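Local structure of oxidoreductase, iron/ascorbate family (Shewanella oneidensis, 3ON7) at residues B[2-7]-B[19-24]; B[90-95]-B[104-109]. The protein probably acts as an iron(II)- and 2-oxoglutarate-dependent oxygenase that forms ethylene from 2-oxoglutarate and oxidises L-arginine, releasing guanidine. All blocks are in the same frame, centred on the assembly; numbering follows the deposited sequence.

Interaction 1: residues B[2-7]-B[19-24]; sequences MKLETI and VESLRE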
HETATM    1  N   MSE B   2      -8.220  35.401 -21.040  1.00 66.79           N
HETATM    2  CA  MSE B   2      -7.996  35.112 -22.491  1.00 66.73           C
HETATM    3  C   MSE B   2      -7.617  33.627 -22.741  1.00 61.94           C
HETATM    4  O   MSE B   2      -7.939  32.769 -21.915  1.00 59.83           O
HETATM    5  CB  MSE B   2      -6.955  36.092 -23.056  1.00 69.89           C
HETATM    6  CG  MSE B   2      -5.579  36.034 -22.403  1.00 76.48           C
HETATM    7 SE   MSE B   2      -4.450  37.568 -22.875  0.75 97.89          SE
HETATM    8  CE  MSE B   2      -5.784  39.017 -22.761  1.00 91.02           C
ATOM      9  N   LYS B   3      -6.957  33.334 -23.869  1.00 57.37           N
ATOM     10  CA  LYS B   3      -6.757  31.953 -24.345  1.00 52.70           C
ATOM     11  C   LYS B   3      -5.294  31.602 -24.685  1.00 48.19           C
ATOM     12  O   LYS B   3      -4.479  32.479 -24.977  1.00 47.09           O
ATOM     13  CB  LYS B   3      -7.620  31.692 -25.601  1.00 52.23           C
ATOM     14  CG  LYS B   3      -9.117  31.903 -25.416  1.00 53.78           C
ATOM     15  CD  LYS B   3      -9.914  31.518 -26.659  1.00 50.11           C
ATOM     16  N   LEU B   4      -4.996  30.302 -24.644  1.00 43.84           N
ATOM     17  CA  LEU B   4      -3.760  29.726 -25.197  1.00 40.96           C
ATOM     18  C   LEU B   4      -3.841  29.610 -26.713  1.00 38.23           C
ATOM     19  O   LEU B   4      -4.931  29.495 -27.263  1.00 37.19           O
ATOM     20  CB  LEU B   4      -3.554  28.328 -24.640  1.00 39.87           C
ATOM     21  CG  LEU B   4      -3.156  28.217 -23.172  1.00 39.27           C
ATOM     22  CD1 LEU B   4      -3.452  26.821 -22.697  1.00 36.43           C
ATOM     23  CD2 LEU B   4      -1.695  28.522 -23.029  1.00 37.07           C
ATOM     24  N   GLU B   5      -2.690  29.607 -27.380  1.00 35.96           N
ATOM     25  CA  GLU B   5      -2.647  29.564 -28.836  1.00 35.20           C
ATOM     26  C   GLU B   5      -2.821  28.142 -29.377  1.00 32.76           C
ATOM     27  O   GLU B   5      -2.107  27.242 -28.977  1.00 31.82           O
ATOM     28  CB  GLU B   5      -1.323  30.135 -29.338  1.00 36.78           C
ATOM     29  CG  GLU B   5      -1.315  30.426 -30.838  1.00 46.23           C
ATOM     30  CD  GLU B   5      -0.103  31.236 -31.308  1.00 54.10           C
ATOM     31  OE1 GLU B   5       1.047  30.795 -31.088  1.00 56.78           O
ATOM     32  OE2 GLU B   5      -0.316  32.303 -31.926  1.00 65.62           O
ATOM     33  N   THR B   6      -3.754  27.942 -30.297  1.00 30.75           N
ATOM     34  CA  THR B   6      -3.809  26.677 -31.025  1.00 28.18           C
ATOM     35  C   THR B   6      -2.686  26.650 -32.036  1.00 27.06           C
ATOM     36  O   THR B   6      -2.583  27.547 -32.844  1.00 28.25           O
ATOM     37  CB  THR B   6      -5.103  26.518 -31.793  1.00 28.56           C
ATOM     38  OG1 THR B   6      -6.207  26.474 -30.876  1.00 24.57           O
ATOM     39  CG2 THR B   6      -5.052  25.233 -32.625  1.00 27.92           C
ATOM     40  N   ILE B   7      -1.834  25.632 -31.990  1.00 25.58           N
ATOM     41  CA  ILE B   7      -0.752  25.508 -32.969  1.00 24.77           C
ATOM     42  C   ILE B   7      -1.039  24.358 -33.913  1.00 23.59           C
ATOM     43  O   ILE B   7      -1.231  23.239 -33.476  1.00 22.02           O
ATOM     44  CB  ILE B   7       0.599  25.271 -32.293  1.00 22.92           C
ATOM     45  CG1 ILE B   7       0.964  26.476 -31.414  1.00 24.71           C
ATOM     46  CG2 ILE B   7       1.668  25.055 -33.348  1.00 22.51           C
ATOM     47  CD1 ILE B   7       1.999  26.175 -30.354  1.00 20.02           C
ATOM     48  N   VAL B  19       6.993  24.235 -28.106  1.00 25.38           N
ATOM     49  CA  VAL B  19       7.893  24.146 -26.944  1.00 23.78           C
ATOM     50  C   VAL B  19       7.913  25.481 -26.206  1.00 24.79           C
ATOM     51  O   VAL B  19       7.934  25.523 -24.991  1.00 22.85           O
ATOM     52  CB  VAL B  19       9.308  23.677 -27.337  1.00 25.25           C
ATOM     53  CG1 VAL B  19      10.261  23.668 -26.109  1.00 22.33           C
ATOM     54  CG2 VAL B  19       9.244  22.265 -27.969  1.00 20.07           C
ATOM     55  N   GLU B  20       7.825  26.580 -26.944  1.00 27.30           N
ATOM     56  CA  GLU B  20       7.758  27.898 -26.319  1.00 27.28           C
ATOM     57  C   GLU B  20       6.434  28.134 -25.555  1.00 25.64           C
ATOM     58  O   GLU B  20       6.412  28.808 -24.531  1.00 23.56           O
ATOM     59  CB  GLU B  20       7.981  28.981 -27.378  1.00 28.13           C
ATOM     60  CG  GLU B  20       7.734  30.392 -26.894  1.00 33.53           C
ATOM     61  CD  GLU B  20       8.623  30.790 -25.731  1.00 41.67           C
ATOM     62  OE1 GLU B  20       9.761  30.236 -25.601  1.00 38.94           O
ATOM     63  OE2 GLU B  20       8.174  31.681 -24.963  1.00 43.35           O
ATOM     64  N   SER B  21       5.330  27.615 -26.077  1.00 24.10           N
ATOM     65  CA  SER B  21       4.069  27.693 -25.357  1.00 23.38           C
ATOM     66  C   SER B  21       4.145  26.934 -24.018  1.00 21.88           C
ATOM     67  O   SER B  21       3.575  27.355 -23.014  1.00 21.21           O
ATOM     68  CB  SER B  21       2.946  27.117 -26.218  1.00 23.12           C
ATOM     69  OG  SER B  21       1.738  27.066 -25.496  1.00 21.63           O
ATOM     70  N   LEU B  22       4.844  25.806 -24.023  1.00 22.84           N
ATOM     71  CA  LEU B  22       4.985  24.990 -22.819  1.00 23.40           C
ATOM     72  C   LEU B  22       5.843  25.696 -21.800  1.00 24.81           C
ATOM     73  O   LEU B  22       5.504  25.722 -20.625  1.00 25.60           O
ATOM     74  CB  LEU B  22       5.586  23.612 -23.138  1.00 23.10           C
ATOM     75  CG  LEU B  22       4.674  22.539 -23.759  1.00 24.46           C
ATOM     76  CD1 LEU B  22       5.496  21.330 -24.171  1.00 16.70           C
ATOM     77  CD2 LEU B  22       3.543  22.104 -22.823  1.00 15.28           C
ATOM     78  N   ARG B  23       6.964  26.249 -22.252  1.00 25.51           N
ATOM     79  CA  ARG B  23       7.844  27.022 -21.376  1.00 27.93           C
ATOM     80  C   ARG B  23       7.092  28.183 -20.743  1.00 27.79           C
ATOM     81  O   ARG B  23       7.222  28.428 -19.551  1.00 27.38           O
ATOM     82  CB  ARG B  23       9.055  27.578 -22.147  1.00 28.14           C
ATOM     83  CG  ARG B  23      10.107  28.247 -21.259  1.00 33.17           C
ATOM     84  CD  ARG B  23      10.984  29.238 -22.029  1.00 37.94           C
ATOM     85  NE  ARG B  23      10.212  30.402 -22.456  1.00 43.87           N
ATOM     86  CZ  ARG B  23       9.813  31.388 -21.652  1.00 46.80           C
ATOM     87  NH1 ARG B  23      10.129  31.384 -20.356  1.00 43.94           N
ATOM     88  NH2 ARG B  23       9.098  32.393 -22.154  1.00 46.64           N
ATOM     89  N   GLU B  24       6.317  28.902 -21.544  1.00 28.43           N
ATOM     90  CA  GLU B  24       5.636  30.103 -21.051  1.00 30.34           C
ATOM     91  C   GLU B  24       4.446  29.776 -20.130  1.00 28.40           C
ATOM     92  O   GLU B  24       4.281  30.424 -19.096  1.00 30.13           O
ATOM     93  CB  GLU B  24       5.197  30.991 -22.227  1.00 31.17           C
ATOM     94  CG  GLU B  24       4.553  32.319 -21.828  1.00 42.22           C
ATOM     95  CD  GLU B  24       5.451  33.174 -20.928  1.00 56.99           C
ATOM     96  OE1 GLU B  24       6.569  33.533 -21.375  1.00 60.84           O
ATOM     97  OE2 GLU B  24       5.036  33.489 -19.779  1.00 63.02           O
TER
HETATM   98  O   HOH W   1       0.045  26.020 -27.539  1.00 29.23           O
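L4, I7 and S21, the residues that touch, have no flat side-chain groups; the flat groups that meet one another are those of E20 and R23 on helix 14-25. At the edge of the R23 guanidinium, and in its plane, lies the carboxylate of E20, gripped side-on by two nitrogens. R23 NE reaches E20 OE1 at 3.2 Å, in a nearly straight bond (167°) tilted from the carboxylate plane, while R23 NH2 meets the syn lone pair of E20 OE2 at 3.0 Å. A weak, strongly bent bond from R23 NH2 to E24 OE1 adds a second carboxylate to the network.

The contact itself centres on S21. Its CB lies 4.3 Å from I7 CD1, and L4, in the loop before the strand, brings CD2 loosely to 4.5 Å from S21 OG. The CB of S21 points toward segment 2-7, and the anti placement of OG relative to the backbone N (chi1 174°) sets the hydroxyl where a water donates to S21 OG and to E5 O, at 2.9 Å from each. The same hydroxyl hydrogen-bonds to F27 O, which ties the helix to the following strand. Apolar contact and a water bridge thus work side by side in a beta-alpha-beta unit, with helix 14-25 connecting the neighbouring parallel strands 6-8 and 27-31.

Interaction 2: residues B[90-95]-B[104-109]; sequences YHVYPW and ANILAY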
ATOM      1  N   TYR B  90     -12.192   4.265 -15.779  1.00 14.68           N
ATOM      2  CA  TYR B  90     -11.497   3.027 -16.034  1.00 13.80           C
ATOM      3  C   TYR B  90     -10.011   3.341 -16.223  1.00 14.79           C
ATOM      4  O   TYR B  90      -9.640   4.234 -17.004  1.00 13.53           O
ATOM      5  CB  TYR B  90     -12.045   2.380 -17.301  1.00 14.44           C
ATOM      6  CG  TYR B  90     -11.731   0.929 -17.420  1.00 16.22           C
ATOM      7  CD1 TYR B  90     -10.422   0.492 -17.634  1.00 19.92           C
ATOM      8  CD2 TYR B  90     -12.724  -0.025 -17.300  1.00 12.79           C
ATOM      9  CE1 TYR B  90     -10.130  -0.855 -17.722  1.00 14.43           C
ATOM     10  CE2 TYR B  90     -12.424  -1.367 -17.362  1.00 14.53           C
ATOM     11  CZ  TYR B  90     -11.142  -1.779 -17.598  1.00 16.95           C
ATOM     12  OH  TYR B  90     -10.857  -3.123 -17.675  1.00 15.11           O
ATOM     13  N   HIS B  91      -9.162   2.574 -15.537  1.00 15.18           N
ATOM     14  CA  HIS B  91      -7.705   2.715 -15.655  1.00 13.94           C
ATOM     15  C   HIS B  91      -7.171   1.635 -16.572  1.00 14.49           C
ATOM     16  O   HIS B  91      -7.220   0.424 -16.255  1.00 14.18           O
ATOM     17  CB  HIS B  91      -7.062   2.598 -14.284  1.00 14.02           C
ATOM     18  CG  HIS B  91      -7.057   3.871 -13.507  1.00 15.02           C
ATOM     19  ND1 HIS B  91      -6.261   4.054 -12.396  1.00 16.09           N
ATOM     20  CD2 HIS B  91      -7.707   5.043 -13.706  1.00 17.93           C
ATOM     21  CE1 HIS B  91      -6.420   5.290 -11.950  1.00 16.43           C
ATOM     22  NE2 HIS B  91      -7.305   5.903 -12.714  1.00 14.03           N
ATOM     23  N   VAL B  92      -6.685   2.076 -17.724  1.00 14.80           N
ATOM     24  CA  VAL B  92      -6.143   1.180 -18.730  1.00 14.56           C
ATOM     25  C   VAL B  92      -4.613   1.193 -18.688  1.00 16.10           C
ATOM     26  O   VAL B  92      -3.994   2.261 -18.806  1.00 13.44           O
ATOM     27  CB  VAL B  92      -6.566   1.608 -20.154  1.00 16.09           C
ATOM     28  CG1 VAL B  92      -5.854   0.732 -21.213  1.00 12.21           C
ATOM     29  CG2 VAL B  92      -8.079   1.570 -20.322  1.00 12.18           C
ATOM     30  N   TYR B  93      -4.031  -0.000 -18.562  1.00 16.14           N
ATOM     31  CA  TYR B  93      -2.603  -0.227 -18.790  1.00 16.74           C
ATOM     32  C   TYR B  93      -2.414  -1.366 -19.782  1.00 16.67           C
ATOM     33  O   TYR B  93      -3.182  -2.310 -19.766  1.00 17.54           O
ATOM     34  CB  TYR B  93      -1.898  -0.657 -17.486  1.00 16.40           C
ATOM     35  CG  TYR B  93      -1.949   0.318 -16.349  1.00 12.24           C
ATOM     36  CD1 TYR B  93      -0.972   1.299 -16.199  1.00 18.03           C
ATOM     37  CD2 TYR B  93      -2.957   0.249 -15.404  1.00 18.25           C
ATOM     38  CE1 TYR B  93      -1.011   2.193 -15.157  1.00 17.07           C
ATOM     39  CE2 TYR B  93      -3.005   1.119 -14.345  1.00 13.51           C
ATOM     40  CZ  TYR B  93      -2.032   2.093 -14.221  1.00 18.05           C
ATOM     41  OH  TYR B  93      -2.090   2.966 -13.169  1.00 13.53           O
ATOM     42  N   PRO B  94      -1.357  -1.319 -20.613  1.00 17.88           N
ATOM     43  CA  PRO B  94      -1.056  -2.433 -21.529  1.00 19.36           C
ATOM     44  C   PRO B  94      -0.996  -3.797 -20.829  1.00 19.65           C
ATOM     45  O   PRO B  94      -1.395  -4.816 -21.399  1.00 20.62           O
ATOM     46  CB  PRO B  94       0.335  -2.077 -22.053  1.00 21.78           C
ATOM     47  CG  PRO B  94       0.422  -0.601 -21.923  1.00 19.69           C
ATOM     48  CD  PRO B  94      -0.380  -0.226 -20.736  1.00 17.06           C
ATOM     49  N   TRP B  95      -0.501  -3.792 -19.595  1.00 19.17           N
ATOM     50  CA  TRP B  95      -0.392  -4.988 -18.773  1.00 19.36           C
ATOM     51  C   TRP B  95      -1.663  -5.348 -18.004  1.00 18.46           C
ATOM     52  O   TRP B  95      -1.768  -6.432 -17.421  1.00 18.51           O
ATOM     53  CB  TRP B  95       0.753  -4.829 -17.765  1.00 18.67           C
ATOM     54  CG  TRP B  95       0.702  -3.581 -16.918  1.00 15.31           C
ATOM     55  CD1 TRP B  95       1.410  -2.443 -17.121  1.00 15.45           C
ATOM     56  CD2 TRP B  95      -0.067  -3.367 -15.728  1.00 12.78           C
ATOM     57  NE1 TRP B  95       1.144  -1.533 -16.135  1.00 12.79           N
ATOM     58  CE2 TRP B  95       0.233  -2.069 -15.268  1.00 15.42           C
ATOM     59  CE3 TRP B  95      -0.971  -4.148 -14.998  1.00 14.92           C
ATOM     60  CZ2 TRP B  95      -0.357  -1.520 -14.126  1.00 13.03           C
ATOM     61  CZ3 TRP B  95      -1.568  -3.599 -13.863  1.00 18.80           C
ATOM     62  CH2 TRP B  95      -1.236  -2.301 -13.427  1.00 14.51           C
ATOM     63  N   ALA B 104      -8.402  -3.843 -28.701  1.00 23.68           N
ATOM     64  CA  ALA B 104      -7.693  -3.496 -29.937  1.00 23.51           C
ATOM     65  C   ALA B 104      -7.608  -1.991 -30.114  1.00 22.35           C
ATOM     66  O   ALA B 104      -6.531  -1.451 -30.319  1.00 22.55           O
ATOM     67  CB  ALA B 104      -8.357  -4.128 -31.141  1.00 24.90           C
ATOM     68  N   ASN B 105      -8.740  -1.318 -30.017  1.00 21.62           N
ATOM     69  CA  ASN B 105      -8.790   0.114 -30.250  1.00 21.35           C
ATOM     70  C   ASN B 105      -8.070   0.897 -29.174  1.00 21.78           C
ATOM     71  O   ASN B 105      -7.363   1.871 -29.466  1.00 24.27           O
ATOM     72  CB  ASN B 105     -10.240   0.596 -30.386  1.00 22.01           C
ATOM     73  CG  ASN B 105     -10.873   0.200 -31.736  1.00 25.85           C
ATOM     74  OD1 ASN B 105     -10.173  -0.166 -32.670  1.00 30.38           O
ATOM     75  ND2 ASN B 105     -12.182   0.266 -31.822  1.00 20.89           N
ATOM     76  N   ILE B 106      -8.228   0.488 -27.922  1.00 20.03           N
ATOM     77  CA  ILE B 106      -7.673   1.296 -26.858  1.00 19.81           C
ATOM     78  C   ILE B 106      -6.159   1.132 -26.804  1.00 20.22           C
ATOM     79  O   ILE B 106      -5.469   2.100 -26.574  1.00 17.75           O
ATOM     80  CB  ILE B 106      -8.356   1.043 -25.486  1.00 20.07           C
ATOM     81  CG1 ILE B 106      -8.219   2.278 -24.601  1.00 19.06           C
ATOM     82  CG2 ILE B 106      -7.803  -0.202 -24.793  1.00 18.01           C
ATOM     83  CD1 ILE B 106      -8.616   3.570 -25.268  1.00 17.80           C
ATOM     84  N   LEU B 107      -5.647  -0.073 -27.064  1.00 19.58           N
ATOM     85  CA  LEU B 107      -4.203  -0.250 -27.132  1.00 21.90           C
ATOM     86  C   LEU B 107      -3.591   0.344 -28.426  1.00 22.55           C
ATOM     87  O   LEU B 107      -2.458   0.785 -28.412  1.00 21.70           O
ATOM     88  CB  LEU B 107      -3.808  -1.731 -26.950  1.00 21.47           C
ATOM     89  CG  LEU B 107      -4.130  -2.327 -25.572  1.00 24.40           C
ATOM     90  CD1 LEU B 107      -3.635  -3.754 -25.455  1.00 24.96           C
ATOM     91  CD2 LEU B 107      -3.565  -1.466 -24.436  1.00 19.41           C
ATOM     92  N   ALA B 108      -4.328   0.350 -29.532  1.00 22.98           N
ATOM     93  CA  ALA B 108      -3.870   1.050 -30.731  1.00 23.01           C
ATOM     94  C   ALA B 108      -3.776   2.543 -30.424  1.00 22.20           C
ATOM     95  O   ALA B 108      -2.814   3.191 -30.800  1.00 23.38           O
ATOM     96  CB  ALA B 108      -4.798   0.790 -31.919  1.00 22.90           C
ATOM     97  N   TYR B 109      -4.748   3.083 -29.701  1.00 22.06           N
ATOM     98  CA  TYR B 109      -4.685   4.491 -29.318  1.00 21.74           C
ATOM     99  C   TYR B 109      -3.505   4.775 -28.374  1.00 21.94           C
ATOM    100  O   TYR B 109      -2.753   5.723 -28.590  1.00 23.33           O
ATOM    101  CB  TYR B 109      -5.996   4.992 -28.697  1.00 19.03           C
ATOM    102  CG  TYR B 109      -5.841   6.411 -28.201  1.00 22.62           C
ATOM    103  CD1 TYR B 109      -5.955   7.476 -29.071  1.00 20.48           C
ATOM    104  CD2 TYR B 109      -5.530   6.686 -26.863  1.00 24.19           C
ATOM    105  CE1 TYR B 109      -5.791   8.771 -28.644  1.00 23.61           C
ATOM    106  CE2 TYR B 109      -5.352   7.985 -26.426  1.00 20.68           C
ATOM    107  CZ  TYR B 109      -5.482   9.022 -27.326  1.00 23.13           C
ATOM    108  OH  TYR B 109      -5.300  10.320 -26.926  1.00 24.70           O
TER
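L107, V92 and I106 carry this contact between a strand end and a helix, and they divide it into two separate touches. In the first, V92 CG1 meets I106 CG2 at 4.2 Å, one methyl branch against another, with the two side chains crossing at a slant. Both CB atoms point into the interface, and the choice of branch follows from the first torsions: V92 CG1 stands anti to the backbone N (chi1 174°), whereas I106 sends its longer CG1 arm anti to its own N and offers the short CG2 methyl to the strand. The CA atoms of V92 and I106 are 8.3 Å apart, a spacing bridged by these branched side chains.

Such packing illustrates how a helix is laid on the face of a sheet. Strand 88-92 belongs to the large mixed sheet, consistent with the double-stranded beta-helix core of 2-oxoglutarate oxygenases, and helix 103-126 runs against that sheet. V92 also touches I154 and I106 touches L152, both on the adjacent antiparallel strand 151-157, while I98 in the connecting loop packs on V92 and L107 alike.

The second touch lies just past the strand. Here the chain comes closer to the helix, the CA atoms of P94 and L107 being 6.8 Å apart, and L107 CD2 reaches P94 CA at 4.0 Å. The CB of L107 points neither at segment 90-95 nor from it, yet the end of the side chain comes nearer, and the methyl meets P94 at CA, the ring atom it shares with the backbone. Between the two touching residues V92 and P94, Y93 turns its CB away from the helix and packs on L280 of a second subunit.

From the N terminus, residues 2-7 lead into strand 6-8, and interaction 1 closes a short loop of eleven residues when the chain returns along helix 14-25. Interaction 2 opens only much later, and closes a loop of eight residues between its two segments, leading from strand 88-92 into helix 103-126. The two are therefore in series, neither nesting nor crossing, with centres 29 Å apart on opposite sides of the chain's centre. Yet they share a framework: strand 6-8 forms one edge of the large sheet, and strand 88-92 lies next to the outermost strand at the other. Helix 103-126 provides a second connection, since V19 and L22 of helix 14-25 touch W123 and I124 near its far end.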